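Local coordinates for extracellular solute-binding protein family 5 (Brucella melitensis, PDB 4ONY) that probably binds peptides or related solutes in the periplasm and hands them to a membrane ABC transporter for uptake, at residues A[96-101]-A[181-186]; A[353-358]-A[487-492]; A[359-364]-A[539-544]; A[377-382]-A[525-530]; A[385-390]-A[550-555]. One frame throughout, in Å; residues are numbered along the deposited sequence.

Contact 1: A[96-101]-A[181-186]; sequences FTLYSL and FPMLIA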
# COMPACT_ATOMS: atom_id res chain seq x y z
N PHE A 96 6.49 10.19 5.27
CA PHE A 96 7.69 9.63 4.68
C PHE A 96 8.94 10.28 5.30
O PHE A 96 9.58 11.16 4.70
CB PHE A 96 7.67 9.86 3.16
CG PHE A 96 8.61 8.97 2.36
CD1 PHE A 96 9.54 8.10 2.97
CD2 PHE A 96 8.55 8.99 0.96
CE1 PHE A 96 10.38 7.29 2.17
CE2 PHE A 96 9.39 8.18 0.19
CZ PHE A 96 10.27 7.32 0.79
N THR A 97 9.28 9.81 6.49
CA THR A 97 10.48 10.22 7.21
C THR A 97 11.26 8.99 7.69
O THR A 97 10.68 8.05 8.24
CB THR A 97 10.14 11.09 8.41
OG1 THR A 97 9.39 12.24 7.98
CG2 THR A 97 11.45 11.57 9.12
N LEU A 98 12.56 9.04 7.48
CA LEU A 98 13.52 8.02 7.92
C LEU A 98 14.39 8.54 9.05
O LEU A 98 14.79 9.71 9.04
CB LEU A 98 14.42 7.67 6.75
CG LEU A 98 13.73 7.28 5.42
CD1 LEU A 98 14.75 7.06 4.33
CD2 LEU A 98 12.93 6.01 5.62
N TYR A 99 14.72 7.67 10.01
CA TYR A 99 15.62 8.00 11.12
C TYR A 99 16.81 7.03 11.12
O TYR A 99 16.83 6.04 10.36
CB TYR A 99 14.87 7.95 12.48
CG TYR A 99 13.83 9.04 12.60
CD1 TYR A 99 14.19 10.29 13.02
CD2 TYR A 99 12.49 8.82 12.20
CE1 TYR A 99 13.27 11.34 13.07
CE2 TYR A 99 11.57 9.83 12.25
CZ TYR A 99 11.97 11.12 12.67
OH TYR A 99 11.08 12.19 12.72
N SER A 100 17.82 7.34 11.94
CA SER A 100 19.08 6.59 11.97
C SER A 100 18.88 5.08 12.25
O SER A 100 18.03 4.68 13.04
CB SER A 100 20.02 7.19 13.00
OG SER A 100 20.33 8.53 12.62
N LEU A 101 19.60 4.24 11.52
CA LEU A 101 19.68 2.79 11.86
C LEU A 101 21.14 2.39 11.62
O LEU A 101 22.02 2.87 12.37
CB LEU A 101 18.68 1.97 11.07
CG LEU A 101 18.53 0.50 11.46
CD1 LEU A 101 18.05 0.39 12.90
CD2 LEU A 101 17.59 -0.25 10.49
N PHE A 181 14.80 9.62 -5.09
CA PHE A 181 15.81 8.56 -5.17
C PHE A 181 16.70 8.37 -3.93
O PHE A 181 16.94 7.24 -3.50
CB PHE A 181 16.70 8.69 -6.41
CG PHE A 181 17.48 7.43 -6.70
CD1 PHE A 181 16.82 6.27 -7.01
CD2 PHE A 181 18.85 7.39 -6.55
CE1 PHE A 181 17.50 5.10 -7.26
CE2 PHE A 181 19.56 6.22 -6.78
CZ PHE A 181 18.87 5.07 -7.15
N PRO A 182 17.18 9.46 -3.33
CA PRO A 182 17.97 9.23 -2.13
C PRO A 182 17.21 8.56 -1.02
O PRO A 182 17.81 7.83 -0.25
CB PRO A 182 18.40 10.64 -1.69
CG PRO A 182 18.30 11.46 -2.93
CD PRO A 182 17.17 10.87 -3.72
N MET A 183 15.89 8.79 -0.94
CA MET A 183 15.06 8.04 -0.01
C MET A 183 15.17 6.52 -0.21
O MET A 183 15.04 5.75 0.74
CB MET A 183 13.57 8.43 -0.09
CG MET A 183 13.27 9.93 -0.04
SD MET A 183 13.80 10.74 1.47
CE MET A 183 12.70 9.97 2.66
N LEU A 184 15.34 6.09 -1.46
CA LEU A 184 15.32 4.66 -1.80
C LEU A 184 16.67 4.03 -1.44
O LEU A 184 16.74 2.89 -1.01
CB LEU A 184 15.02 4.47 -3.28
CG LEU A 184 13.71 5.08 -3.79
CD1 LEU A 184 13.46 4.78 -5.26
CD2 LEU A 184 12.55 4.52 -2.96
N ILE A 185 17.75 4.81 -1.59
CA ILE A 185 19.07 4.38 -1.15
C ILE A 185 19.06 4.18 0.38
O ILE A 185 19.53 3.15 0.91
CB ILE A 185 20.17 5.41 -1.57
CG1 ILE A 185 20.28 5.54 -3.08
CG2 ILE A 185 21.51 5.02 -0.98
CD1 ILE A 185 20.74 4.30 -3.82
N ALA A 186 18.47 5.16 1.07
CA ALA A 186 18.46 5.18 2.55
C ALA A 186 17.55 4.12 3.16
O ALA A 186 17.94 3.45 4.14
CB ALA A 186 18.09 6.58 3.06

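Contact 2: A[353-358]-A[487-492]; sequences QSFWEG and GALASS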
# COMPACT_ATOMS: atom_id res chain seq x y z
N GLN A 353 -14.95 7.21 -1.26
CA GLN A 353 -15.25 8.38 -2.07
C GLN A 353 -14.02 8.98 -2.83
O GLN A 353 -14.21 9.57 -3.84
CB GLN A 353 -15.82 9.49 -1.17
CG GLN A 353 -16.99 9.08 -0.30
CD GLN A 353 -17.53 10.25 0.47
OE1 GLN A 353 -18.12 11.15 -0.06
NE2 GLN A 353 -17.21 10.29 1.73
N SER A 354 -12.82 8.86 -2.28
CA SER A 354 -11.60 9.49 -2.79
C SER A 354 -10.59 8.40 -3.17
O SER A 354 -10.60 7.32 -2.57
CB SER A 354 -10.99 10.31 -1.65
OG SER A 354 -9.68 10.81 -1.94
N PHE A 355 -9.69 8.75 -4.08
CA PHE A 355 -8.55 7.91 -4.38
C PHE A 355 -7.47 7.96 -3.29
O PHE A 355 -6.53 7.21 -3.36
CB PHE A 355 -7.99 8.28 -5.75
CG PHE A 355 -8.94 7.96 -6.88
CD1 PHE A 355 -8.91 6.73 -7.46
CD2 PHE A 355 -9.86 8.86 -7.32
CE1 PHE A 355 -9.77 6.41 -8.48
CE2 PHE A 355 -10.75 8.56 -8.33
CZ PHE A 355 -10.69 7.33 -8.92
N TRP A 356 -7.64 8.83 -2.27
CA TRP A 356 -6.79 8.80 -1.08
C TRP A 356 -7.70 8.75 0.15
O TRP A 356 -7.45 9.38 1.18
CB TRP A 356 -5.78 9.99 -1.06
CG TRP A 356 -4.68 9.74 -2.07
CD1 TRP A 356 -3.51 9.06 -1.87
CD2 TRP A 356 -4.71 10.07 -3.46
NE1 TRP A 356 -2.79 8.95 -3.06
CE2 TRP A 356 -3.51 9.56 -4.05
CE3 TRP A 356 -5.63 10.74 -4.27
CZ2 TRP A 356 -3.21 9.71 -5.39
CZ3 TRP A 356 -5.34 10.90 -5.61
CH2 TRP A 356 -4.13 10.38 -6.17
N GLU A 357 -8.74 7.93 0.05
CA GLU A 357 -9.76 7.75 1.07
C GLU A 357 -9.20 7.60 2.48
O GLU A 357 -8.36 6.74 2.76
CB GLU A 357 -10.57 6.50 0.73
CG GLU A 357 -11.71 6.15 1.69
CD GLU A 357 -12.79 7.21 1.77
OE1 GLU A 357 -13.07 7.87 0.77
OE2 GLU A 357 -13.37 7.39 2.86
N GLY A 358 -9.76 8.38 3.38
CA GLY A 358 -9.48 8.31 4.80
C GLY A 358 -8.21 9.01 5.21
O GLY A 358 -7.82 8.91 6.39
N GLY A 487 -11.58 -2.91 -10.22
CA GLY A 487 -10.16 -2.53 -10.11
C GLY A 487 -9.80 -2.10 -8.71
O GLY A 487 -10.63 -1.55 -7.99
N ALA A 488 -8.57 -2.37 -8.31
CA ALA A 488 -8.02 -2.02 -7.00
C ALA A 488 -6.77 -1.15 -7.20
O ALA A 488 -6.08 -1.28 -8.21
CB ALA A 488 -7.64 -3.28 -6.25
N LEU A 489 -6.50 -0.23 -6.29
CA LEU A 489 -5.23 0.51 -6.32
C LEU A 489 -4.54 0.42 -4.99
O LEU A 489 -5.20 0.58 -3.97
CB LEU A 489 -5.48 1.99 -6.60
CG LEU A 489 -6.09 2.31 -7.95
CD1 LEU A 489 -6.52 3.75 -7.93
CD2 LEU A 489 -5.10 2.07 -9.08
N ALA A 490 -3.23 0.24 -5.00
CA ALA A 490 -2.44 0.24 -3.75
C ALA A 490 -2.06 1.68 -3.43
O ALA A 490 -1.25 2.29 -4.14
CB ALA A 490 -1.19 -0.60 -3.94
N SER A 491 -2.71 2.24 -2.41
CA SER A 491 -2.63 3.66 -2.16
C SER A 491 -1.57 3.91 -1.13
O SER A 491 -1.25 3.01 -0.34
CB SER A 491 -3.97 4.20 -1.66
OG SER A 491 -4.27 3.59 -0.39
N SER A 492 -1.07 5.14 -1.07
CA SER A 492 -0.18 5.51 0.00
C SER A 492 -0.20 7.00 0.25
O SER A 492 -0.82 7.76 -0.48
CB SER A 492 1.24 5.04 -0.27
OG SER A 492 2.00 6.01 -1.01

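Contact 3: A[359-364]-A[539-544]; sequences SQLSSV and DFVSAV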
# COMPACT_ATOMS: atom_id res chain seq x y z
N SER A 359 -7.52 9.69 4.28
CA SER A 359 -6.27 10.35 4.60
C SER A 359 -6.40 11.86 4.41
O SER A 359 -7.33 12.34 3.79
CB SER A 359 -5.12 9.81 3.73
OG SER A 359 -5.20 10.28 2.39
N GLN A 360 -5.38 12.57 4.84
CA GLN A 360 -5.28 13.99 4.56
C GLN A 360 -5.18 14.33 3.06
O GLN A 360 -5.43 15.46 2.70
CB GLN A 360 -4.06 14.61 5.27
CG GLN A 360 -4.27 14.82 6.76
CD GLN A 360 -5.32 15.89 7.08
OE1 GLN A 360 -5.29 17.02 6.54
NE2 GLN A 360 -6.26 15.55 7.93
N LEU A 361 -4.78 13.36 2.22
CA LEU A 361 -4.68 13.58 0.78
C LEU A 361 -6.02 13.55 0.05
O LEU A 361 -6.08 13.87 -1.12
CB LEU A 361 -3.70 12.58 0.16
CG LEU A 361 -2.25 12.64 0.72
CD1 LEU A 361 -1.34 11.61 0.04
CD2 LEU A 361 -1.62 14.00 0.56
N SER A 362 -7.08 13.11 0.70
CA SER A 362 -8.41 13.13 0.11
C SER A 362 -8.91 14.54 -0.07
O SER A 362 -8.84 15.36 0.88
CB SER A 362 -9.41 12.40 1.02
OG SER A 362 -10.74 12.54 0.53
N SER A 363 -9.49 14.83 -1.24
CA SER A 363 -10.10 16.13 -1.50
C SER A 363 -11.53 16.26 -1.03
O SER A 363 -12.11 17.39 -1.03
CB SER A 363 -10.10 16.41 -3.00
OG SER A 363 -10.95 15.49 -3.69
N VAL A 364 -12.14 15.14 -0.66
CA VAL A 364 -13.60 15.10 -0.40
C VAL A 364 -13.97 15.90 0.86
O VAL A 364 -13.35 15.77 1.89
CB VAL A 364 -14.06 13.64 -0.32
CG1 VAL A 364 -15.53 13.54 0.06
CG2 VAL A 364 -13.81 12.97 -1.66
N ASP A 539 2.47 22.06 -0.18
CA ASP A 539 2.34 22.03 -1.62
C ASP A 539 2.02 20.64 -2.14
O ASP A 539 1.29 20.53 -3.12
CB ASP A 539 3.60 22.52 -2.33
CG ASP A 539 3.81 23.99 -2.14
OD1 ASP A 539 2.91 24.65 -1.58
OD2 ASP A 539 4.89 24.47 -2.57
N PHE A 540 2.59 19.62 -1.52
CA PHE A 540 2.37 18.26 -1.93
C PHE A 540 0.91 17.86 -1.67
O PHE A 540 0.24 17.28 -2.56
CB PHE A 540 3.35 17.33 -1.23
CG PHE A 540 3.22 15.89 -1.62
CD1 PHE A 540 3.66 15.45 -2.87
CD2 PHE A 540 2.66 14.96 -0.78
CE1 PHE A 540 3.57 14.12 -3.25
CE2 PHE A 540 2.59 13.60 -1.13
CZ PHE A 540 3.02 13.19 -2.38
N VAL A 541 0.42 18.11 -0.48
CA VAL A 541 -0.94 17.80 -0.14
C VAL A 541 -1.91 18.51 -1.10
O VAL A 541 -2.90 17.93 -1.55
CB VAL A 541 -1.27 18.13 1.32
CG1 VAL A 541 -2.78 18.03 1.59
CG2 VAL A 541 -0.51 17.21 2.28
N SER A 542 -1.62 19.76 -1.41
CA SER A 542 -2.47 20.50 -2.29
C SER A 542 -2.49 19.85 -3.68
O SER A 542 -3.55 19.70 -4.30
CB SER A 542 -2.00 21.95 -2.39
OG SER A 542 -2.26 22.61 -1.17
N ALA A 543 -1.31 19.47 -4.16
CA ALA A 543 -1.23 18.90 -5.52
C ALA A 543 -1.94 17.57 -5.62
O ALA A 543 -2.59 17.26 -6.62
CB ALA A 543 0.23 18.78 -5.96
N VAL A 544 -1.81 16.74 -4.58
CA VAL A 544 -2.47 15.45 -4.59
C VAL A 544 -3.99 15.60 -4.52
O VAL A 544 -4.73 14.90 -5.21
CB VAL A 544 -1.98 14.53 -3.47
CG1 VAL A 544 -2.72 13.19 -3.52
CG2 VAL A 544 -0.47 14.23 -3.61

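Contact 4: A[377-382]-A[525-530]; sequences APFPGA and DAMIEA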
# COMPACT_ATOMS: atom_id res chain seq x y z
N ALA A 377 -6.47 26.26 -12.66
CA ALA A 377 -7.00 27.36 -13.48
C ALA A 377 -6.76 27.17 -15.00
O ALA A 377 -7.59 27.50 -15.81
CB ALA A 377 -6.40 28.68 -13.02
N PRO A 378 -5.63 26.59 -15.40
CA PRO A 378 -5.45 26.37 -16.83
C PRO A 378 -6.31 25.24 -17.42
O PRO A 378 -6.27 25.04 -18.63
CB PRO A 378 -3.97 25.94 -16.92
CG PRO A 378 -3.33 26.55 -15.72
CD PRO A 378 -4.38 26.35 -14.66
N PHE A 379 -7.11 24.54 -16.60
CA PHE A 379 -7.85 23.39 -17.05
C PHE A 379 -9.30 23.58 -16.69
O PHE A 379 -9.84 22.84 -15.87
CB PHE A 379 -7.27 22.11 -16.44
CG PHE A 379 -5.82 21.94 -16.73
CD1 PHE A 379 -5.39 21.54 -18.03
CD2 PHE A 379 -4.87 22.25 -15.77
CE1 PHE A 379 -4.05 21.44 -18.30
CE2 PHE A 379 -3.53 22.16 -16.05
CZ PHE A 379 -3.13 21.74 -17.31
N PRO A 380 -9.97 24.57 -17.28
CA PRO A 380 -11.26 25.00 -16.74
C PRO A 380 -12.39 23.95 -16.65
O PRO A 380 -13.29 24.09 -15.81
CB PRO A 380 -11.68 26.16 -17.67
CG PRO A 380 -10.84 26.00 -18.91
CD PRO A 380 -9.55 25.38 -18.45
N GLY A 381 -12.37 22.94 -17.50
CA GLY A 381 -13.43 21.92 -17.46
C GLY A 381 -13.19 20.70 -16.58
O GLY A 381 -14.09 19.86 -16.41
N ALA A 382 -11.99 20.63 -16.00
CA ALA A 382 -11.42 19.40 -15.46
C ALA A 382 -12.01 18.95 -14.13
O ALA A 382 -12.00 17.75 -13.83
CB ALA A 382 -9.93 19.55 -15.33
N ASP A 525 -2.16 14.84 -16.15
CA ASP A 525 -0.71 14.88 -16.30
C ASP A 525 -0.11 16.04 -15.53
O ASP A 525 0.91 15.89 -14.86
CB ASP A 525 -0.29 14.96 -17.76
CG ASP A 525 -0.69 13.72 -18.57
OD1 ASP A 525 -1.13 12.69 -18.06
OD2 ASP A 525 -0.59 13.77 -19.80
N ALA A 526 -0.74 17.21 -15.61
CA ALA A 526 -0.23 18.41 -14.92
C ALA A 526 -0.26 18.27 -13.38
O ALA A 526 0.66 18.75 -12.70
CB ALA A 526 -1.01 19.64 -15.33
N MET A 527 -1.28 17.62 -12.83
CA MET A 527 -1.32 17.43 -11.37
C MET A 527 -0.26 16.42 -10.90
O MET A 527 0.29 16.57 -9.83
CB MET A 527 -2.73 17.01 -10.89
CG MET A 527 -3.82 18.07 -11.12
SD MET A 527 -3.45 19.79 -10.70
CE MET A 527 -2.85 20.42 -12.26
N ILE A 528 0.04 15.40 -11.72
CA ILE A 528 1.11 14.46 -11.41
C ILE A 528 2.47 15.23 -11.42
O ILE A 528 3.31 15.06 -10.50
CB ILE A 528 1.16 13.26 -12.37
CG1 ILE A 528 -0.10 12.40 -12.21
CG2 ILE A 528 2.41 12.38 -12.12
CD1 ILE A 528 -0.27 11.37 -13.32
N GLU A 529 2.65 16.07 -12.43
CA GLU A 529 3.87 16.90 -12.46
C GLU A 529 3.99 17.74 -11.19
O GLU A 529 5.05 17.83 -10.61
CB GLU A 529 3.93 17.79 -13.69
CG GLU A 529 4.05 17.02 -14.98
CD GLU A 529 3.78 17.84 -16.21
OE1 GLU A 529 4.01 19.10 -16.14
OE2 GLU A 529 3.37 17.21 -17.23
N ALA A 530 2.88 18.36 -10.78
CA ALA A 530 2.88 19.22 -9.64
C ALA A 530 3.19 18.45 -8.36
O ALA A 530 3.95 18.92 -7.55
CB ALA A 530 1.54 19.93 -9.50

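Contact 5: A[385-390]-A[550-555]; sequences EDVMNG and VLISGD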
# COMPACT_ATOMS: atom_id res chain seq x y z
N GLU A 385 -17.85 21.62 -10.37
CA GLU A 385 -18.07 22.58 -9.32
C GLU A 385 -18.27 21.94 -7.92
O GLU A 385 -17.70 22.42 -6.93
CB GLU A 385 -19.30 23.48 -9.64
CG GLU A 385 -19.59 24.45 -8.52
CD GLU A 385 -20.75 25.41 -8.80
OE1 GLU A 385 -21.94 24.98 -8.81
OE2 GLU A 385 -20.44 26.60 -8.93
N ASP A 386 -19.12 20.91 -7.83
CA ASP A 386 -19.34 20.27 -6.50
C ASP A 386 -18.06 19.63 -5.93
O ASP A 386 -17.78 19.70 -4.74
CB ASP A 386 -20.54 19.28 -6.47
CG ASP A 386 -20.44 18.12 -7.50
OD1 ASP A 386 -19.47 17.99 -8.30
OD2 ASP A 386 -21.41 17.31 -7.50
N VAL A 387 -17.24 19.10 -6.81
CA VAL A 387 -15.97 18.49 -6.37
C VAL A 387 -14.98 19.60 -5.94
O VAL A 387 -14.24 19.42 -4.99
CB VAL A 387 -15.37 17.59 -7.46
CG1 VAL A 387 -13.99 17.06 -7.09
CG2 VAL A 387 -16.29 16.40 -7.74
N MET A 388 -14.97 20.70 -6.67
CA MET A 388 -14.07 21.80 -6.38
C MET A 388 -14.42 22.46 -5.05
O MET A 388 -13.50 22.84 -4.29
CB MET A 388 -14.12 22.84 -7.49
CG MET A 388 -13.15 24.01 -7.35
SD MET A 388 -11.52 23.51 -7.88
CE MET A 388 -11.74 23.71 -9.66
N ASN A 389 -15.71 22.57 -4.74
CA ASN A 389 -16.15 23.24 -3.50
C ASN A 389 -16.27 22.30 -2.30
O ASN A 389 -16.56 22.74 -1.20
CB ASN A 389 -17.44 24.11 -3.67
CG ASN A 389 -18.70 23.31 -4.01
OD1 ASN A 389 -18.83 22.14 -3.68
ND2 ASN A 389 -19.68 23.98 -4.62
N GLY A 390 -16.01 21.01 -2.49
CA GLY A 390 -16.06 20.06 -1.38
C GLY A 390 -17.48 19.69 -0.92
O GLY A 390 -17.68 19.31 0.25
N VAL A 550 -9.60 15.94 -9.98
CA VAL A 550 -9.70 15.70 -11.41
C VAL A 550 -10.18 14.27 -11.71
O VAL A 550 -11.00 14.06 -12.63
CB VAL A 550 -8.36 15.97 -12.12
CG1 VAL A 550 -8.48 15.59 -13.60
CG2 VAL A 550 -7.92 17.43 -11.95
N LEU A 551 -9.65 13.31 -10.95
CA LEU A 551 -9.96 11.93 -11.16
C LEU A 551 -11.41 11.60 -10.80
O LEU A 551 -12.12 10.92 -11.56
CB LEU A 551 -8.99 11.03 -10.37
CG LEU A 551 -7.54 11.02 -10.78
CD1 LEU A 551 -6.70 10.20 -9.79
CD2 LEU A 551 -7.35 10.45 -12.19
N ILE A 552 -11.87 12.12 -9.67
CA ILE A 552 -13.27 12.00 -9.28
C ILE A 552 -14.19 12.62 -10.35
O ILE A 552 -15.25 12.06 -10.67
CB ILE A 552 -13.55 12.69 -7.94
CG1 ILE A 552 -12.87 11.93 -6.80
CG2 ILE A 552 -15.06 12.78 -7.67
CD1 ILE A 552 -12.70 12.76 -5.52
N SER A 553 -13.78 13.78 -10.89
CA SER A 553 -14.58 14.55 -11.84
C SER A 553 -14.65 13.90 -13.22
O SER A 553 -15.49 14.26 -14.03
CB SER A 553 -14.06 15.97 -11.97
OG SER A 553 -14.19 16.68 -10.75
N GLY A 554 -13.79 12.92 -13.47
CA GLY A 554 -13.84 12.15 -14.68
C GLY A 554 -14.74 10.91 -14.62
O GLY A 554 -14.95 10.27 -15.64
N ASP A 555 -15.21 10.54 -13.44
CA ASP A 555 -15.94 9.28 -13.25
C ASP A 555 -15.28 8.10 -14.02
O ASP A 555 -15.91 7.39 -14.83
CB ASP A 555 -17.42 9.44 -13.60
CG ASP A 555 -18.13 10.34 -12.62
OD1 ASP A 555 -18.56 9.83 -11.54
OD2 ASP A 555 -18.24 11.55 -12.91

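Contact 1: A[96-101]-A[181-186]
A Met-aromatic contact between Met-183 and Phe-96 docks helix 181-187 on the antiparallel sheet that strand 97-108 forms with strands 18-20 and 88-90. The methyl end of the methionine does most of the touching: Met-183 CE lies over one face of the Phe-96 ring, 3.9 Å from its centroid and 24° off the normal. That offset puts Met-183 CE nearest to Phe-96 CE1, at 3.6 Å, with CD1 close behind. Met-183 SD hangs farther above the same face, 5.1 Å from the centroid of the Phe-96 ring, while Met-183 CB comes to 3.6 Å from Phe-96 CZ. The methionine thus arches over the ring, because bends at both chi2 (-61°) and chi3 (-67°) fold its methyl back toward the strand. The same methyl also meets Leu-98, whose CD1 lies 3.9 Å from Met-183 CE. This leucine branch reaches the next turn of the helix, where Leu-98 CD1 is 3.6 Å from Ala-186 CB. Met-88 and Leu-19 of the neighbouring strands also touch Ala-186. No hydrogen bond links the two segments. Thr-97, between the two contacting residues, points the other way and bonds through OG1 to Glu-94 and the carbonyl of Asp-24. Helix 181-187 thus packs on the antiparallel sheet through Met-183 and Ala-186, set against Leu-98 of the strand and Phe-96 just before it.

Contact 2: A[353-358]-A[487-492]
Phe-355 and Leu-489 make the firmer half of this contact, in which the loop after strand 350-351 lies against the end of strand 484-489. Leu-489 CD1 comes up to the edge of the phenyl ring, near its plane, 3.8 Å from Phe-355 CD1. Trp-503 and Tyr-557 each meet the same phenyl ring edge-to-face, an aromatic cluster that probably limits the ring's rotation. Trp-356, also buried, turns the five-membered end of its indole to the backbone: Ser-492 O lies in the ring plane, 3.3 Å from Trp-356 CD1. The looser side belongs to Ser-491 CB, which comes no nearer than 4.3 Å to Phe-355 O, and to the side chain of Ser-492, whose OG turns away to the backbone N of Ser-494. Bonds within the loop, and others to Asp-548 of helix 537-553, hold it in shape. Ser-354 OG accepts from Trp-356 N at 2.9 Å in an ST turn, and Glu-357 OE1 takes both Gln-353 N, at 2.8 Å, and Ser-354 N, the latter nearly along the C-O axis. With the loop braced in this way, the contact depends mainly on the fit of an apolar methyl at the phenyl edge and a carbonyl in the indole plane.

Contact 3: A[359-364]-A[539-544]
Leu-361 lays its side chain across Val-541 and Val-544, two valines one turn apart on helix 537-553, and these three residues carry most of the contact. One leucine branch chiefly meets the first valine: Leu-361 CD2 is 3.8 Å from Val-541 CG2 and only slightly farther from the helix backbone at Val-541 CA, and it also brushes Val-544 CB. The stem and the other branch take the second, with Leu-361 CB 3.9 Å and Leu-361 CD1 4.1 Å from Val-544 CG1. That methyl stands anti to its own backbone N (chi1 179°), on the side of Val-544 that meets the leucine; the other, CG2, lies over a face of the Phe-540 ring within the same helix. The leucine occupies the third position of a type I beta turn from Ser-359 to Ser-362, closed by Ser-362 N to Ser-359 O at 3.2 Å. An ST turn is superposed on it, Ser-359 OG accepting from Leu-361 N at 3.1 Å through a bent bond (139°). Val-541 CG1 approaches the turn's backbone, 3.9 Å from Gln-360 O, an oxygen that accepts a hydrogen bond from Arg-545 one helical turn further on. Trp-356 packs on Leu-361 from the preceding part of the loop.

Contact 4: A[377-382]-A[525-530]
With CG anti to the carbonyl carbon (chi1 -56°), the Phe-379 side chain stretches from its loop to Ala-526 and Met-527 on helix 522-533. The far end of the ring makes the contact: Ala-526 CB sits symmetrically against it, 3.6 Å from both Phe-379 CZ and Phe-379 CE2. Met-527 arrives from the neighbouring position of the helix. Its chain is bent at chi2 (-45°) and turned at chi3 to 93°, well away from a staggered value, which swings the terminal methyl round to the phenylalanine, with Met-527 CE 4.2 Å from Phe-379 CE2. This second touch is plainly looser than the first. Pro-378, the preceding residue, lies over one ring face, its CB 3.9 Å above the plane of the Phe-379 ring. Phe-379 also opens a type I beta turn that ends at Ala-382, whose N bonds to Phe-379 O at 3.1 Å. At the start of the same helix Pro-522 and Ala-523 also touch the Phe-379 side chain. Met-527 reaches inward, packing on Leu-375 and Leu-376 of helix 370-376 and on Ala-546 and Leu-547 of helix 537-553, whereas Phe-379 and Ala-526 remain partly exposed. Since no hydrogen bond or charge pair joins the segments, the contact between them rests on one aromatic side chain, through dispersion and the shielding of apolar surface from water.

Contact 5: A[385-390]-A[550-555]
Val-387 presents its whole branched end to Ser-553 and Ile-552 near the C-terminal end of helix 537-553. Ser-553 OG sits against the branch point, 3.6 Å from Val-387 CB and 3.7 Å from each of the methyls Val-387 CG1 and Val-387 CG2. The second of these methyls also meets the isoleucine, Val-387 CG2 lying 3.8 Å from Ile-552 CG2. With chi1 at 174°, CG1 of the valine is anti to the backbone N and CG2 is left beside that N, so that the two methyls straddle the hydroxyl. Helix 385-389 packs against the C-terminal part of helix 537-553 chiefly through Val-387. Asp-555 is the first residue there to leave helical phi/psi, with positive phi, and bonds from N to Ile-552 O at 3.2 Å. Although it abuts apolar carbons, the buried Ser-553 OG is bonded twice, to the carbonyl of Arg-549 one turn back and to the backbone N of Arg-384. A second shell of arginines ties the pieces together. Arg-549 reaches Val-387 O through NH1, Trp-392 packs on the valine, and the guanidinium of Arg-384 forms salt bridges with both Asp-386 and Asp-555.

Contacts 2 to 5 form one connected patch, while contact 1 stands apart on a different sheet, its nearest atoms about 7 Å from contact 2. Contacts 2 and 3 use consecutive parts of the loop after strand 350-351. Contacts 3 and 5 share helix 537-553, and contact 4 holds helix 522-533, which precedes it and packs beside it. Contacts 1 and 5 are buried; contacts 2, 3 and 4 are partly so, contact 4 burying the least surface of the five. All are mainly contacts of apolar groups, but differ in character: methionine over a ring in 1, ring edges in 2, branched aliphatics in 3, a reaching phenylalanine in 4, valine on a serine hydroxyl in 5.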